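Local coordinates for protein 28 kDa product (Pseudomonas syringae pv. phaseolicola, PDB 1UKF) that acts as a papain-like cysteine protease of the C58 family, delivered by the bacterium into plant cells during infection, whose autocleavage is required for its virulence function, at residues A[11-14]-A[15-19]; A[32-35]-A[36-39]. All blocks are in the same frame, centred on the assembly; numbering follows the deposited sequence.

Contact 1 of 2, residues A[11-14]-A[15-19]; sequences DVNH and NNICA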
loop_
_atom_site.group_PDB
_atom_site.type_symbol
_atom_site.label_atom_id
_atom_site.label_comp_id
_atom_site.label_asym_id
_atom_site.label_seq_id
_atom_site.Cartn_x
_atom_site.Cartn_y
_atom_site.Cartn_z
ATOM N N ASP A 11 -13.103 6.235 0.265
ATOM C CA ASP A 11 -12.329 6.465 -0.946
ATOM C C ASP A 11 -11.702 7.840 -0.746
ATOM O O ASP A 11 -12.375 8.863 -0.895
ATOM C CB ASP A 11 -13.240 6.483 -2.172
ATOM C CG ASP A 11 -12.488 6.788 -3.456
ATOM O OD1 ASP A 11 -11.295 7.160 -3.391
ATOM O OD2 ASP A 11 -13.097 6.662 -4.541
ATOM N N VAL A 12 -10.422 7.863 -0.394
ATOM C CA VAL A 12 -9.731 9.123 -0.147
ATOM C C VAL A 12 -8.693 9.452 -1.215
ATOM O O VAL A 12 -7.892 10.373 -1.042
ATOM C CB VAL A 12 -9.039 9.101 1.244
ATOM C CG1 VAL A 12 -10.087 8.942 2.335
ATOM C CG2 VAL A 12 -8.026 7.960 1.324
ATOM N N ASN A 13 -8.746 8.734 -2.337
ATOM C CA ASN A 13 -7.767 8.913 -3.408
ATOM C C ASN A 13 -8.256 9.625 -4.668
ATOM O O ASN A 13 -7.697 9.433 -5.749
ATOM C CB ASN A 13 -7.188 7.538 -3.775
ATOM C CG ASN A 13 -5.905 7.635 -4.583
ATOM O OD1 ASN A 13 -5.047 8.475 -4.313
ATOM N ND2 ASN A 13 -5.758 6.750 -5.566
ATOM N N HIS A 14 -9.277 10.466 -4.546
ATOM C CA HIS A 14 -9.778 11.176 -5.718
ATOM C C HIS A 14 -8.688 12.020 -6.386
ATOM O O HIS A 14 -8.724 12.237 -7.599
ATOM C CB HIS A 14 -10.957 12.080 -5.337
ATOM C CG HIS A 14 -11.564 12.801 -6.501
ATOM N ND1 HIS A 14 -12.310 12.160 -7.467
ATOM C CD2 HIS A 14 -11.517 14.105 -6.865
ATOM C CE1 HIS A 14 -12.695 13.038 -8.377
ATOM N NE2 HIS A 14 -12.227 14.225 -8.035
ATOM N N ASN A 15 -7.725 12.490 -5.596
ATOM C CA ASN A 15 -6.648 13.324 -6.120
ATOM C C ASN A 15 -5.414 12.564 -6.601
ATOM O O ASN A 15 -4.381 13.172 -6.890
ATOM C CB ASN A 15 -6.243 14.367 -5.073
ATOM C CG ASN A 15 -7.370 15.331 -4.747
ATOM O OD1 ASN A 15 -7.920 15.982 -5.635
ATOM N ND2 ASN A 15 -7.715 15.431 -3.467
ATOM N N ASN A 16 -5.515 11.240 -6.676
ATOM C CA ASN A 16 -4.414 10.407 -7.161
ATOM C C ASN A 16 -3.074 10.662 -6.481
ATOM O O ASN A 16 -2.080 10.983 -7.134
ATOM C CB ASN A 16 -4.255 10.595 -8.671
ATOM C CG ASN A 16 -5.465 10.120 -9.442
ATOM O OD1 ASN A 16 -5.815 8.941 -9.404
ATOM N ND2 ASN A 16 -6.115 11.038 -10.149
ATOM N N ILE A 17 -3.053 10.506 -5.163
ATOM C CA ILE A 17 -1.842 10.704 -4.379
ATOM C C ILE A 17 -1.675 9.473 -3.490
ATOM O O ILE A 17 -1.347 9.574 -2.312
ATOM C CB ILE A 17 -1.954 11.987 -3.512
ATOM C CG1 ILE A 17 -3.299 12.019 -2.775
ATOM C CG2 ILE A 17 -1.818 13.222 -4.399
ATOM C CD1 ILE A 17 -3.387 13.090 -1.703
ATOM N N CYS A 18 -1.876 8.303 -4.088
ATOM C CA CYS A 18 -1.813 7.040 -3.356
ATOM C C CYS A 18 -0.545 6.724 -2.572
ATOM O O CYS A 18 -0.638 6.300 -1.417
ATOM C CB CYS A 18 -2.161 5.862 -4.282
ATOM S SG CYS A 18 -1.351 5.806 -5.897
ATOM N N ALA A 19 0.630 6.919 -3.165
ATOM C CA ALA A 19 1.866 6.630 -2.445
ATOM C C ALA A 19 1.990 7.525 -1.213
ATOM O O ALA A 19 2.373 7.059 -0.138
ATOM C CB ALA A 19 3.073 6.810 -3.361
HETATM O O HOH W 1 -6.968 12.201 -2.891
HETATM O O HOH W 2 -8.388 7.938 -8.103
HETATM O O HOH W 3 -3.952 7.221 -8.009
#

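Contact 2 of 2, residues A[32-35]-A[36-39]; sequences GDAE and SRMD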
loop_
_atom_site.group_PDB
_atom_site.type_symbol
_atom_site.label_atom_id
_atom_site.label_comp_id
_atom_site.label_asym_id
_atom_site.label_seq_id
_atom_site.Cartn_x
_atom_site.Cartn_y
_atom_site.Cartn_z
ATOM N N GLY A 32 -5.403 6.114 17.152
ATOM C CA GLY A 32 -6.855 6.059 17.139
ATOM C C GLY A 32 -7.375 4.728 16.634
ATOM O O GLY A 32 -6.798 3.680 16.922
ATOM N N ASP A 33 -8.482 4.763 15.901
ATOM C CA ASP A 33 -9.048 3.548 15.332
ATOM C C ASP A 33 -9.154 3.725 13.821
ATOM O O ASP A 33 -8.824 4.785 13.291
ATOM C CB ASP A 33 -10.421 3.230 15.940
ATOM C CG ASP A 33 -11.349 4.425 15.959
ATOM O OD1 ASP A 33 -11.443 5.135 14.938
ATOM O OD2 ASP A 33 -12.003 4.650 17.000
ATOM N N ALA A 34 -9.607 2.688 13.128
ATOM C CA ALA A 34 -9.720 2.745 11.675
ATOM C C ALA A 34 -10.531 3.940 11.184
ATOM O O ALA A 34 -10.132 4.619 10.234
ATOM C CB ALA A 34 -10.324 1.451 11.149
ATOM N N GLU A 35 -11.667 4.200 11.824
ATOM C CA GLU A 35 -12.523 5.315 11.431
ATOM C C GLU A 35 -11.821 6.660 11.567
ATOM O O GLU A 35 -11.893 7.499 10.663
ATOM C CB GLU A 35 -13.803 5.330 12.273
ATOM C CG GLU A 35 -14.692 4.116 12.083
ATOM C CD GLU A 35 -15.181 3.971 10.657
ATOM O OE1 GLU A 35 -15.802 4.922 10.140
ATOM O OE2 GLU A 35 -14.949 2.903 10.054
ATOM N N SER A 36 -11.145 6.876 12.692
ATOM C CA SER A 36 -10.456 8.142 12.894
ATOM C C SER A 36 -9.282 8.283 11.930
ATOM O O SER A 36 -8.942 9.394 11.530
ATOM C CB SER A 36 -9.986 8.289 14.351
ATOM O OG SER A 36 -9.010 7.328 14.698
ATOM N N ARG A 37 -8.670 7.164 11.546
ATOM C CA ARG A 37 -7.554 7.223 10.605
ATOM C C ARG A 37 -8.069 7.632 9.230
ATOM O O ARG A 37 -7.425 8.409 8.524
ATOM C CB ARG A 37 -6.828 5.874 10.531
ATOM C CG ARG A 37 -6.006 5.568 11.781
ATOM C CD ARG A 37 -5.058 4.398 11.576
ATOM N NE ARG A 37 -5.714 3.093 11.616
ATOM C CZ ARG A 37 -6.079 2.469 12.733
ATOM N NH1 ARG A 37 -5.861 3.032 13.914
ATOM N NH2 ARG A 37 -6.633 1.267 12.671
ATOM N N MET A 38 -9.236 7.123 8.852
ATOM C CA MET A 38 -9.797 7.498 7.563
ATOM C C MET A 38 -10.277 8.952 7.608
ATOM O O MET A 38 -10.184 9.668 6.610
ATOM C CB MET A 38 -10.936 6.552 7.173
ATOM C CG MET A 38 -10.466 5.116 6.923
ATOM S SD MET A 38 -9.129 4.949 5.692
ATOM C CE MET A 38 -7.683 4.842 6.759
ATOM N N ASP A 39 -10.779 9.397 8.760
ATOM C CA ASP A 39 -11.230 10.785 8.896
ATOM C C ASP A 39 -10.023 11.703 8.702
ATOM O O ASP A 39 -10.125 12.771 8.098
ATOM C CB ASP A 39 -11.839 11.040 10.281
ATOM C CG ASP A 39 -13.223 10.436 10.441
ATOM O OD1 ASP A 39 -13.821 10.017 9.431
ATOM O OD2 ASP A 39 -13.718 10.392 11.588
#

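Contact 1 of 2, residues A[11-14]-A[15-19]
The backbone carbonyl O of Asn13 is approached by both a peptide N-H and a water. Asn16 N lies 3.0 Å from Asn13 O in a fairly straight bond (162°), approaching from above the carbonyl plane rather than within it, and this bond closes a type I beta turn running from Asn13 to Asn16. A water molecule 2.9 Å from Asn13 O is placed to donate to it and also lies within bonding distance of Asn16 OD1, so that the turn may be bridged through solvent as well as directly. The side chain of Asn13 extends the same theme. Its OD1 accepts from Ile17 N at 3.0 Å, carried forward along the chain by a chi1 of -164° that sets CG anti to the backbone N. That bond is bent (139°), with the donor tilted somewhat from the amide plane; Cys18 N stands 3.2 Å from the same Asn13 OD1 but at too poor an angle to bond. Ile17 is the N-cap residue of helix 18-27, the helix that in the papain-like fold carries the nucleophile at its start, and the next residue is the active-site Cys18. The Asn13 amide lies against the CB of Cys18, 3.9 Å from both OD1 and ND2 of Asn13. Its rotation is fixed from the other end too, because ND2 donates to Asn149 and to a second water, which in turn donates to Asn16 OD1. Upstream, Asp11 OD1 accepts from Asn13 N at 3.2 Å, forming an Asx turn just before the beta turn. A third water links Val12 O to Asn15 N, 2.8 Å from each, while the Asn15 amide finds its main partner in Gln48 of helix 46-67.

Contact 2 of 2, residues A[32-35]-A[36-39]
Folded back over the first turn of its own helix, Arg37 lays one face of its guanidinium against the peptide joining Asp33 to Ala34. Asp33 C and Ala34 N both lie 3.3 Å above the guanidinium plane, toward its rim. The chain reaches this place by bending at chi3, and its CG passes 3.3 Å from Asp33 O. At the guanidinium edge NH1 bonds to Asp31 O and, more weakly, to Gly32 O; the strongest partner is Glu152 on strand 151-156, which forms a salt bridge with NH2. Beneath this layer the start of helix 34-41 is closed by a capping box. Asp33, the N-cap, accepts from Ser36 N through OD1 at 2.9 Å in a nearly straight bond (163°), and Ser36 OG accepts in return from Asp33 N, also at 2.9 Å. Both side chains carry their outer group between the backbone N and the carbonyl carbon (chi1 48° for Asp33, 65° for Ser36), which turns each toward the other's backbone. Gly32 packs its CA 3.5 Å from Ser36 OG. Regular helical bonds follow, from Arg37 N to Asp33 O and from Asp39 N to Glu35 O. The Asp39 carboxylate is held by a salt bridge to Arg10, and Met38 packs on Ala8 and Trp25.

In the fold
Contacts 1 and 2 lie at the N-terminal ends of consecutive helices, 18-27 and 34-41, and follow one another along the chain. Their centres lie about 16 Å apart, and their nearest atoms come within about 4 Å without touching. Contact 1 holds the catalytic Cys18, whose side chain is about 4 Å from that of His132, while Asn13 lies about 6 Å, side chain to side chain, from Asp147, the remaining active-site residue. Contact 2 is more remote, the Met38 side chain standing about 8 Å from that of Asp147. Through Trp25, both Arg37 and Met38 touch the helix that Cys18 begins.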